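Local coordinates for structural polyprotein, VP3 (Israeli acute paralysis virus, PDB 5CDD) that probably serves as a structural component of the virus capsid, as the VP3 portion of a longer structural polyprotein, at residues D176-A181 against S235-I240; D85-V90 against G160-K165; F47-D52 against I56-G61. All coordinates share one frame; numbering follows the deposited sequence.

Contact 1. Residues D176-A181 against S235-I240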
ATOM      1  N   ASP B 176       5.098  74.282  10.314  1.00 57.79           N
ATOM      2  CA  ASP B 176       5.872  75.158  11.185  1.00 58.48           C
ATOM      3  C   ASP B 176       6.868  74.385  12.039  1.00 57.62           C
ATOM      4  O   ASP B 176       7.892  74.921  12.452  1.00 57.20           O
ATOM      5  CB  ASP B 176       4.940  75.962  12.096  1.00 60.97           C
ATOM      6  CG  ASP B 176       3.892  76.734  11.322  1.00 63.60           C
ATOM      7  OD1 ASP B 176       4.268  77.556  10.459  1.00 63.19           O
ATOM      8  OD2 ASP B 176       2.690  76.517  11.583  1.00 65.15           O
ATOM      9  N   GLN B 177       6.566  73.119  12.293  1.00 57.06           N
ATOM     10  CA  GLN B 177       7.424  72.274  13.109  1.00 56.55           C
ATOM     11  C   GLN B 177       8.500  71.569  12.302  1.00 55.51           C
ATOM     12  O   GLN B 177       9.388  70.939  12.868  1.00 54.94           O
ATOM     13  CB  GLN B 177       6.578  71.226  13.828  1.00 57.89           C
ATOM     14  CG  GLN B 177       5.662  71.803  14.883  1.00 62.36           C
ATOM     15  CD  GLN B 177       6.166  71.544  16.288  1.00 65.42           C
ATOM     16  OE1 GLN B 177       6.060  70.429  16.804  1.00 66.75           O
ATOM     17  NE2 GLN B 177       6.726  72.573  16.913  1.00 66.81           N
ATOM     18  N   LEU B 178       8.432  71.685  10.980  1.00 54.69           N
ATOM     19  CA  LEU B 178       9.395  71.018  10.120  1.00 53.88           C
ATOM     20  C   LEU B 178      10.309  71.954   9.335  1.00 54.14           C
ATOM     21  O   LEU B 178      10.637  71.686   8.179  1.00 54.72           O
ATOM     22  CB  LEU B 178       8.647  70.077   9.170  1.00 52.32           C
ATOM     23  CG  LEU B 178       7.890  68.941   9.868  1.00 49.97           C
ATOM     24  CD1 LEU B 178       7.004  68.226   8.875  1.00 49.92           C
ATOM     25  CD2 LEU B 178       8.882  67.974  10.501  1.00 49.75           C
ATOM     26  N   THR B 179      10.721  73.044   9.976  1.00 54.52           N
ATOM     27  CA  THR B 179      11.623  74.011   9.359  1.00 55.29           C
ATOM     28  C   THR B 179      13.068  73.748   9.782  1.00 56.63           C
ATOM     29  O   THR B 179      13.318  73.232  10.867  1.00 58.23           O
ATOM     30  CB  THR B 179      11.268  75.445   9.757  1.00 54.23           C
ATOM     31  OG1 THR B 179      11.374  75.584  11.180  1.00 54.42           O
ATOM     32  CG2 THR B 179       9.859  75.793   9.279  1.00 52.70           C
ATOM     33  N   GLY B 180      14.012  74.124   8.929  1.00 57.15           N
ATOM     34  CA  GLY B 180      15.419  73.901   9.220  1.00 56.75           C
ATOM     35  C   GLY B 180      15.945  74.125  10.630  1.00 56.57           C
ATOM     36  O   GLY B 180      16.923  73.479  11.015  1.00 57.88           O
ATOM     37  N   ALA B 181      15.316  75.018  11.394  1.00 54.77           N
ATOM     38  CA  ALA B 181      15.758  75.334  12.753  1.00 53.63           C
ATOM     39  C   ALA B 181      15.253  74.348  13.796  1.00 52.85           C
ATOM     40  O   ALA B 181      16.033  73.764  14.541  1.00 52.90           O
ATOM     41  CB  ALA B 181      15.320  76.740  13.121  1.00 53.49           C
ATOM     42  N   SER B 235       4.918  54.739  10.867  1.00 35.50           N
ATOM     43  CA  SER B 235       6.333  54.564  11.234  1.00 37.01           C
ATOM     44  C   SER B 235       7.247  55.761  10.981  1.00 36.44           C
ATOM     45  O   SER B 235       8.376  55.790  11.472  1.00 37.52           O
ATOM     46  CB  SER B 235       6.946  53.360  10.505  1.00 37.20           C
ATOM     47  OG  SER B 235       7.520  53.753   9.262  1.00 30.54           O
ATOM     48  N   GLY B 236       6.782  56.734  10.207  1.00 35.21           N
ATOM     49  CA  GLY B 236       7.616  57.892   9.939  1.00 33.85           C
ATOM     50  C   GLY B 236       7.097  58.749   8.806  1.00 33.39           C
ATOM     51  O   GLY B 236       5.932  58.643   8.425  1.00 32.34           O
ATOM     52  N   PHE B 237       7.962  59.597   8.257  1.00 32.92           N
ATOM     53  CA  PHE B 237       7.560  60.473   7.168  1.00 32.31           C
ATOM     54  C   PHE B 237       8.742  61.028   6.385  1.00 32.49           C
ATOM     55  O   PHE B 237       9.878  61.039   6.864  1.00 31.80           O
ATOM     56  CB  PHE B 237       6.723  61.634   7.723  1.00 31.99           C
ATOM     57  CG  PHE B 237       7.495  62.580   8.609  1.00 31.46           C
ATOM     58  CD1 PHE B 237       8.214  63.641   8.062  1.00 31.12           C
ATOM     59  CD2 PHE B 237       7.508  62.409   9.991  1.00 32.09           C
ATOM     60  CE1 PHE B 237       8.935  64.517   8.878  1.00 29.81           C
ATOM     61  CE2 PHE B 237       8.227  63.280  10.817  1.00 30.12           C
ATOM     62  CZ  PHE B 237       8.940  64.335  10.257  1.00 29.74           C
ATOM     63  N   LEU B 238       8.460  61.471   5.165  1.00 33.89           N
ATOM     64  CA  LEU B 238       9.469  62.066   4.301  1.00 35.20           C
ATOM     65  C   LEU B 238       9.179  63.555   4.267  1.00 36.49           C
ATOM     66  O   LEU B 238       8.028  63.967   4.394  1.00 36.96           O
ATOM     67  CB  LEU B 238       9.378  61.510   2.881  1.00 34.56           C
ATOM     68  CG  LEU B 238       9.857  60.088   2.614  1.00 34.77           C
ATOM     69  CD1 LEU B 238       9.589  59.730   1.173  1.00 34.50           C
ATOM     70  CD2 LEU B 238      11.336  59.978   2.892  1.00 33.55           C
ATOM     71  N   CYS B 239      10.215  64.361   4.088  1.00 37.96           N
ATOM     72  CA  CYS B 239      10.036  65.801   4.049  1.00 38.47           C
ATOM     73  C   CYS B 239      10.815  66.402   2.888  1.00 38.67           C
ATOM     74  O   CYS B 239      12.019  66.175   2.754  1.00 38.62           O
ATOM     75  CB  CYS B 239      10.492  66.410   5.373  1.00 38.82           C
ATOM     76  SG  CYS B 239      10.003  68.122   5.603  1.00 40.19           S
ATOM     77  N   ILE B 240      10.120  67.168   2.051  1.00 38.96           N
ATOM     78  CA  ILE B 240      10.740  67.802   0.893  1.00 39.08           C
ATOM     79  C   ILE B 240      10.938  69.301   1.134  1.00 39.85           C
ATOM     80  O   ILE B 240       9.987  70.084   1.074  1.00 39.84           O
ATOM     81  CB  ILE B 240       9.874  67.597  -0.369  1.00 38.49           C
ATOM     82  CG1 ILE B 240       9.577  66.107  -0.551  1.00 36.41           C
ATOM     83  CG2 ILE B 240      10.598  68.137  -1.592  1.00 37.86           C
ATOM     84  CD1 ILE B 240       8.664  65.797  -1.717  1.00 34.91           C
TER

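Contact 2. Residues D85-V90 against G160-K165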
ATOM      1  N   ASP B  85      -2.747  73.058   3.352  1.00 63.66           N
ATOM      2  CA  ASP B  85      -2.591  72.410   4.644  1.00 64.90           C
ATOM      3  C   ASP B  85      -2.668  70.899   4.472  1.00 63.61           C
ATOM      4  O   ASP B  85      -2.973  70.168   5.415  1.00 64.42           O
ATOM      5  CB  ASP B  85      -3.662  72.904   5.620  1.00 68.83           C
ATOM      6  CG  ASP B  85      -3.328  74.269   6.206  1.00 72.61           C
ATOM      7  OD1 ASP B  85      -2.842  75.140   5.452  1.00 74.65           O
ATOM      8  OD2 ASP B  85      -3.559  74.481   7.414  1.00 74.21           O
ATOM      9  N   ASP B  86      -2.399  70.436   3.253  1.00 61.36           N
ATOM     10  CA  ASP B  86      -2.420  69.003   2.958  1.00 59.08           C
ATOM     11  C   ASP B  86      -1.011  68.445   2.951  1.00 56.22           C
ATOM     12  O   ASP B  86      -0.049  69.140   3.274  1.00 55.75           O
ATOM     13  CB  ASP B  86      -3.035  68.723   1.588  1.00 62.30           C
ATOM     14  CG  ASP B  86      -4.430  69.278   1.447  1.00 66.95           C
ATOM     15  OD1 ASP B  86      -5.224  69.174   2.407  1.00 70.43           O
ATOM     16  OD2 ASP B  86      -4.744  69.803   0.358  1.00 69.03           O
ATOM     17  N   TRP B  87      -0.922  67.167   2.594  1.00 52.67           N
ATOM     18  CA  TRP B  87       0.334  66.433   2.507  1.00 48.72           C
ATOM     19  C   TRP B  87       1.022  66.556   1.146  1.00 48.42           C
ATOM     20  O   TRP B  87       0.405  66.930   0.149  1.00 48.80           O
ATOM     21  CB  TRP B  87       0.110  64.956   2.845  1.00 44.44           C
ATOM     22  CG  TRP B  87      -0.685  64.741   4.097  1.00 39.66           C
ATOM     23  CD1 TRP B  87      -2.044  64.673   4.204  1.00 38.47           C
ATOM     24  CD2 TRP B  87      -0.169  64.564   5.422  1.00 37.33           C
ATOM     25  NE1 TRP B  87      -2.406  64.466   5.512  1.00 37.48           N
ATOM     26  CE2 TRP B  87      -1.273  64.396   6.281  1.00 36.54           C
ATOM     27  CE3 TRP B  87       1.119  64.533   5.965  1.00 35.95           C
ATOM     28  CZ2 TRP B  87      -1.129  64.199   7.652  1.00 36.61           C
ATOM     29  CZ3 TRP B  87       1.260  64.338   7.328  1.00 36.02           C
ATOM     30  CH2 TRP B  87       0.142  64.173   8.155  1.00 36.51           C
ATOM     31  N   GLY B  88       2.307  66.225   1.130  1.00 47.78           N
ATOM     32  CA  GLY B  88       3.136  66.241  -0.064  1.00 45.94           C
ATOM     33  C   GLY B  88       4.489  66.840   0.257  1.00 45.24           C
ATOM     34  O   GLY B  88       5.524  66.281  -0.104  1.00 45.92           O
ATOM     35  N   GLY B  89       4.486  67.967   0.960  1.00 43.61           N
ATOM     36  CA  GLY B  89       5.723  68.585   1.394  1.00 40.86           C
ATOM     37  C   GLY B  89       6.242  67.589   2.406  1.00 39.48           C
ATOM     38  O   GLY B  89       7.435  67.305   2.521  1.00 39.19           O
ATOM     39  N   VAL B  90       5.273  67.067   3.149  1.00 38.90           N
ATOM     40  CA  VAL B  90       5.450  66.093   4.217  1.00 37.34           C
ATOM     41  C   VAL B  90       4.642  64.864   3.806  1.00 37.07           C
ATOM     42  O   VAL B  90       3.422  64.935   3.646  1.00 37.13           O
ATOM     43  CB  VAL B  90       4.921  66.609   5.571  1.00 36.59           C
ATOM     44  CG1 VAL B  90       5.191  65.574   6.653  1.00 34.58           C
ATOM     45  CG2 VAL B  90       5.585  67.929   5.925  1.00 36.37           C
ATOM     46  N   GLY B 160       9.164  57.752  13.480  1.00 35.84           N
ATOM     47  CA  GLY B 160       8.356  58.140  14.621  1.00 37.15           C
ATOM     48  C   GLY B 160       7.088  58.886  14.268  1.00 38.03           C
ATOM     49  O   GLY B 160       6.665  58.907  13.113  1.00 38.14           O
ATOM     50  N   VAL B 161       6.481  59.504  15.278  1.00 39.19           N
ATOM     51  CA  VAL B 161       5.246  60.254  15.099  1.00 40.34           C
ATOM     52  C   VAL B 161       5.429  61.397  14.109  1.00 40.56           C
ATOM     53  O   VAL B 161       6.519  61.953  13.976  1.00 40.83           O
ATOM     54  CB  VAL B 161       4.750  60.841  16.438  1.00 40.98           C
ATOM     55  CG1 VAL B 161       3.363  61.440  16.262  1.00 42.37           C
ATOM     56  CG2 VAL B 161       4.734  59.761  17.503  1.00 42.07           C
ATOM     57  N   ILE B 162       4.350  61.743  13.419  1.00 41.03           N
ATOM     58  CA  ILE B 162       4.376  62.817  12.437  1.00 42.00           C
ATOM     59  C   ILE B 162       3.717  64.069  13.010  1.00 43.03           C
ATOM     60  O   ILE B 162       2.557  64.033  13.420  1.00 44.13           O
ATOM     61  CB  ILE B 162       3.611  62.407  11.162  1.00 41.97           C
ATOM     62  CG1 ILE B 162       4.131  61.062  10.654  1.00 42.13           C
ATOM     63  CG2 ILE B 162       3.769  63.477  10.092  1.00 41.34           C
ATOM     64  CD1 ILE B 162       3.339  60.502   9.493  1.00 42.69           C
ATOM     65  N   PRO B 163       4.455  65.193  13.058  1.00 42.68           N
ATOM     66  CA  PRO B 163       3.886  66.437  13.590  1.00 41.97           C
ATOM     67  C   PRO B 163       2.664  66.806  12.755  1.00 42.22           C
ATOM     68  O   PRO B 163       2.791  67.114  11.570  1.00 42.15           O
ATOM     69  CB  PRO B 163       5.026  67.436  13.415  1.00 41.87           C
ATOM     70  CG  PRO B 163       6.245  66.580  13.558  1.00 41.89           C
ATOM     71  CD  PRO B 163       5.880  65.368  12.733  1.00 42.37           C
ATOM     72  N   VAL B 164       1.483  66.774  13.363  1.00 42.14           N
ATOM     73  CA  VAL B 164       0.267  67.082  12.622  1.00 43.08           C
ATOM     74  C   VAL B 164      -0.626  68.144  13.244  1.00 44.08           C
ATOM     75  O   VAL B 164      -0.444  68.543  14.395  1.00 44.93           O
ATOM     76  CB  VAL B 164      -0.589  65.811  12.412  1.00 42.70           C
ATOM     77  CG1 VAL B 164       0.188  64.786  11.601  1.00 43.29           C
ATOM     78  CG2 VAL B 164      -0.996  65.231  13.756  1.00 41.12           C
ATOM     79  N   LYS B 165      -1.592  68.598  12.452  1.00 44.97           N
ATOM     80  CA  LYS B 165      -2.566  69.596  12.871  1.00 45.48           C
ATOM     81  C   LYS B 165      -3.942  69.007  12.583  1.00 45.04           C
ATOM     82  O   LYS B 165      -4.526  69.256  11.528  1.00 44.89           O
ATOM     83  CB  LYS B 165      -2.390  70.895  12.076  1.00 46.81           C
ATOM     84  CG  LYS B 165      -1.081  71.623  12.325  1.00 50.84           C
ATOM     85  CD  LYS B 165      -0.949  72.837  11.407  1.00 55.01           C
ATOM     86  CE  LYS B 165       0.416  73.509  11.553  1.00 57.57           C
ATOM     87  NZ  LYS B 165       0.635  74.581  10.536  1.00 57.62           N
TER

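Contact 3. Residues F47-D52 against I56-G61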
ATOM      1  N   PHE B  47      -5.287  36.413 -21.532  1.00 36.91           N
ATOM      2  CA  PHE B  47      -4.812  37.748 -21.172  1.00 36.06           C
ATOM      3  C   PHE B  47      -3.415  37.942 -21.758  1.00 37.06           C
ATOM      4  O   PHE B  47      -2.592  37.025 -21.739  1.00 37.21           O
ATOM      5  CB  PHE B  47      -4.765  37.916 -19.649  1.00 34.71           C
ATOM      6  CG  PHE B  47      -6.087  37.686 -18.971  1.00 32.94           C
ATOM      7  CD1 PHE B  47      -7.211  38.417 -19.343  1.00 31.20           C
ATOM      8  CD2 PHE B  47      -6.212  36.729 -17.965  1.00 31.96           C
ATOM      9  CE1 PHE B  47      -8.444  38.200 -18.725  1.00 30.67           C
ATOM     10  CE2 PHE B  47      -7.443  36.504 -17.340  1.00 31.16           C
ATOM     11  CZ  PHE B  47      -8.560  37.241 -17.722  1.00 29.81           C
ATOM     12  N   PRO B  48      -3.130  39.144 -22.284  1.00 37.48           N
ATOM     13  CA  PRO B  48      -1.831  39.468 -22.886  1.00 37.06           C
ATOM     14  C   PRO B  48      -0.633  39.462 -21.936  1.00 37.34           C
ATOM     15  O   PRO B  48       0.472  39.092 -22.330  1.00 38.23           O
ATOM     16  CB  PRO B  48      -2.076  40.844 -23.504  1.00 35.86           C
ATOM     17  CG  PRO B  48      -3.061  41.452 -22.561  1.00 36.01           C
ATOM     18  CD  PRO B  48      -4.026  40.315 -22.321  1.00 36.69           C
ATOM     19  N   SER B  49      -0.853  39.867 -20.688  1.00 37.48           N
ATOM     20  CA  SER B  49       0.225  39.917 -19.704  1.00 36.05           C
ATOM     21  C   SER B  49       1.006  38.612 -19.620  1.00 35.75           C
ATOM     22  O   SER B  49       0.427  37.525 -19.653  1.00 35.59           O
ATOM     23  CB  SER B  49      -0.330  40.266 -18.322  1.00 36.24           C
ATOM     24  OG  SER B  49       0.716  40.388 -17.372  1.00 36.01           O
ATOM     25  N   ALA B  50       2.324  38.735 -19.511  1.00 35.29           N
ATOM     26  CA  ALA B  50       3.205  37.578 -19.417  1.00 35.15           C
ATOM     27  C   ALA B  50       3.578  37.324 -17.960  1.00 35.43           C
ATOM     28  O   ALA B  50       4.477  36.539 -17.663  1.00 35.01           O
ATOM     29  CB  ALA B  50       4.459  37.817 -20.241  1.00 34.03           C
ATOM     30  N   VAL B  51       2.876  37.998 -17.056  1.00 36.28           N
ATOM     31  CA  VAL B  51       3.120  37.866 -15.626  1.00 35.99           C
ATOM     32  C   VAL B  51       1.789  37.761 -14.891  1.00 35.80           C
ATOM     33  O   VAL B  51       0.783  38.302 -15.348  1.00 36.67           O
ATOM     34  CB  VAL B  51       3.904  39.089 -15.091  1.00 35.39           C
ATOM     35  CG1 VAL B  51       3.970  39.055 -13.571  1.00 38.19           C
ATOM     36  CG2 VAL B  51       5.305  39.092 -15.672  1.00 33.81           C
ATOM     37  N   ASP B  52       1.781  37.060 -13.761  1.00 35.41           N
ATOM     38  CA  ASP B  52       0.559  36.910 -12.978  1.00 35.18           C
ATOM     39  C   ASP B  52       0.145  38.293 -12.481  1.00 34.07           C
ATOM     40  O   ASP B  52       0.778  38.856 -11.589  1.00 34.25           O
ATOM     41  CB  ASP B  52       0.797  35.983 -11.783  1.00 36.31           C
ATOM     42  CG  ASP B  52      -0.497  35.524 -11.135  1.00 37.74           C
ATOM     43  OD1 ASP B  52      -1.391  36.370 -10.927  1.00 39.02           O
ATOM     44  OD2 ASP B  52      -0.616  34.319 -10.829  1.00 38.52           O
ATOM     45  N   ILE B  56       0.262  39.836  -5.286  1.00 30.21           N
ATOM     46  CA  ILE B  56       0.290  41.004  -4.409  1.00 30.45           C
ATOM     47  C   ILE B  56       1.432  41.964  -4.741  1.00 30.11           C
ATOM     48  O   ILE B  56       1.249  43.180  -4.736  1.00 29.37           O
ATOM     49  CB  ILE B  56       0.411  40.587  -2.925  1.00 30.85           C
ATOM     50  CG1 ILE B  56      -0.849  39.841  -2.491  1.00 33.69           C
ATOM     51  CG2 ILE B  56       0.601  41.812  -2.048  1.00 31.66           C
ATOM     52  CD1 ILE B  56      -0.843  39.437  -1.029  1.00 38.08           C
ATOM     53  N   GLY B  57       2.607  41.413  -5.031  1.00 29.52           N
ATOM     54  CA  GLY B  57       3.752  42.246  -5.350  1.00 27.18           C
ATOM     55  C   GLY B  57       3.585  43.015  -6.645  1.00 27.45           C
ATOM     56  O   GLY B  57       4.050  44.148  -6.769  1.00 27.67           O
ATOM     57  N   TYR B  58       2.919  42.397  -7.613  1.00 27.43           N
ATOM     58  CA  TYR B  58       2.692  43.026  -8.905  1.00 27.97           C
ATOM     59  C   TYR B  58       1.714  44.186  -8.777  1.00 29.43           C
ATOM     60  O   TYR B  58       1.941  45.263  -9.332  1.00 30.79           O
ATOM     61  CB  TYR B  58       2.140  42.003  -9.900  1.00 27.46           C
ATOM     62  CG  TYR B  58       1.896  42.564 -11.283  1.00 28.22           C
ATOM     63  CD1 TYR B  58       2.959  42.890 -12.125  1.00 27.36           C
ATOM     64  CD2 TYR B  58       0.600  42.783 -11.746  1.00 28.67           C
ATOM     65  CE1 TYR B  58       2.736  43.421 -13.393  1.00 26.83           C
ATOM     66  CE2 TYR B  58       0.366  43.312 -13.010  1.00 28.37           C
ATOM     67  CZ  TYR B  58       1.438  43.630 -13.827  1.00 28.30           C
ATOM     68  OH  TYR B  58       1.205  44.163 -15.075  1.00 31.49           O
ATOM     69  N   VAL B  59       0.627  43.961  -8.043  1.00 29.52           N
ATOM     70  CA  VAL B  59      -0.400  44.979  -7.842  1.00 29.08           C
ATOM     71  C   VAL B  59       0.116  46.170  -7.036  1.00 29.97           C
ATOM     72  O   VAL B  59      -0.116  47.324  -7.399  1.00 30.18           O
ATOM     73  CB  VAL B  59      -1.629  44.395  -7.114  1.00 28.23           C
ATOM     74  CG1 VAL B  59      -2.750  45.422  -7.083  1.00 27.17           C
ATOM     75  CG2 VAL B  59      -2.086  43.120  -7.799  1.00 26.97           C
ATOM     76  N   CYS B  60       0.812  45.884  -5.938  1.00 30.57           N
ATOM     77  CA  CYS B  60       1.355  46.931  -5.081  1.00 30.92           C
ATOM     78  C   CYS B  60       2.560  47.613  -5.714  1.00 32.27           C
ATOM     79  O   CYS B  60       2.992  48.668  -5.255  1.00 33.64           O
ATOM     80  CB  CYS B  60       1.758  46.348  -3.728  1.00 31.04           C
ATOM     81  SG  CYS B  60       0.385  45.680  -2.777  1.00 34.14           S
ATOM     82  N   GLY B  61       3.103  47.001  -6.762  1.00 33.57           N
ATOM     83  CA  GLY B  61       4.255  47.568  -7.438  1.00 33.71           C
ATOM     84  C   GLY B  61       3.856  48.542  -8.529  1.00 34.37           C
ATOM     85  O   GLY B  61       4.705  49.197  -9.133  1.00 34.92           O
TER

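Contact 1. Residues D176-A181 against S235-I240
The loop carrying Leu178 passes over the strand at Phe237 and Cys239 without pairing with it: the backbones come closest at Leu178 CA and Cys239 CA, 8.0 Å apart, and no hydrogen bond links the two segments. Side chains alone bridge this gap, with Leu178 as the single residue that reaches across from the loop. Its CG stands beside the backbone N, anti to the carbonyl carbon (chi1 -63°), which places the two methyl branches beside the Phe237 ring. There CD2 makes the closer approach, 3.6 Å from Phe237 CZ and oblique to the ring, with CD1 more loosely placed, 4.2 Å from Phe237 CE1. The two side chains run antiparallel and overlap near their ends. Nearer the root of the leucine, CB lies 4.3 Å from Cys239 SG.

The buried patch is closed by Val90 and by Tyr195 of another subunit, both of which pack on Leu178 and Phe237. The loop also has a polar tie, the carbonyl O of Leu178 accepting a hydrogen bond from Arg241 NH1 farther along the same strand. Leu238 and Ile240, between and beyond the contacting residues, pack instead on Tyr139 and Ile141 of strand 132-144. Phe237 and Cys239 thus occupy the other face of the four-stranded CHEF sheet, in a capsid protein of the picornavirus-like jelly-roll fold.

Contact 2. Residues D85-V90 against G160-K165
This is a buried, wholly apolar contact between the loop leading into strand 90-92, an outermost strand of the four-stranded sheet within this chain, and the connection that runs from strand 150-159 into the short strand 164-166; the Trp87 indole of the first meets Ile162 and Val164 of the second. No hydrogen bond joins the segments; the six-membered part of the indole and two aliphatic branches carry the contact. Trp87 presents its edge. Ile162 CG2 lies in the plane of the ring, 3.8 Å from Trp87 CZ3, and Val164 CG1, also near that plane, lies 3.5 Å from Trp87 CH2, so the two methyl groups sit side by side along the same rim. The branch at Ile162 that touches is the one anti to its backbone N; CG1 (chi1 -52°) takes the place beside that nitrogen. Each aliphatic side chain crosses the indole at a slant. A looser touch, 4.3 Å from Val90 CG1 to Ile162 CG2, brings that one methyl group against both Trp87 and Val90.

In the jelly roll of picornavirus-like capsid proteins these segments correspond to the end of the BC loop and to the start of the long EF connection. Within the first, Gly88 N donates to Val90 O at 3.0 Å, closing a tight bend, and the same carbonyl oxygen lies in the indole plane at its edge. The indole is further placed by Tyr98, whose ring makes an edge-to-face contact, and by a weak hydrogen bond from Trp87 NE1 to Ile171 O. At the outer margin, Lys165 NZ stands 5.2 Å from Asp85 OD2, too far for direct contact, and forms its salt bridge with Asp176 instead.

Contact 3. Residues F47-D52 against I56-G61
A surface contact joins the short helix 56-60 to the irregular segment leading into it, Tyr58 reaching back to Val51 and Asp52, in the N-terminal extension that precedes the first long strand, 64-72, of the jelly-roll sandwich. The backbones come closest at Asp52 CA and Tyr58 CA, 7.7 Å apart. Tyr58 makes every touch from the helix side: with CG anti to the backbone N (chi1 -179°), its ring is carried out from the helix to the preceding segment. The carbonyl O of Asp52 lies 3.8 Å from Tyr58 CB and 3.9 Å from Tyr58 CG, beside the root of the ring and oblique to it. Farther out, Val51 CG1 comes to 4.2 Å from Tyr58 CD1, again obliquely, in a loose apolar touch.

The carboxylate of Asp52 has other tasks. OD1 accepts the backbone N-H of Met54, an Asx turn just ahead of the helix, while OD2 makes a salt bridge with Arg40 of another subunit, so that this segment is tied to the assembly. Behind the helix, Val59 and Cys60 pack on helix 122-127, and Cys60 N donates to Ile56 O. Segment 47-52 is bent at Ser49, whose hydroxyl OG donates to Val51 O over 2.9 Å, in the carbonyl plane and on a lone pair, with a C=O...OG angle of 126°.

In the fold
Contacts 1 and 2 form one continuous buried region, their centres 7 Å apart. Segment 235-240 joins them: Ile240 N probably donates to Gly89 O at 2.7 Å, and Gly160 N probably donates to Ser235 O at 2.9 Å, so both segments of contact 2 are bonded to the same segment of contact 1. Phe237 and Ile162 pack together as well. Contact 3 lies apart, on the opposite side of the chain's centre, about 35 Å from contact 1 and 32 Å from contact 2 between centres. The first two lie beside the CHEF sheet, whereas the third lies in the N-terminal segment that leads to the sandwich; all three regions adjoin other subunits.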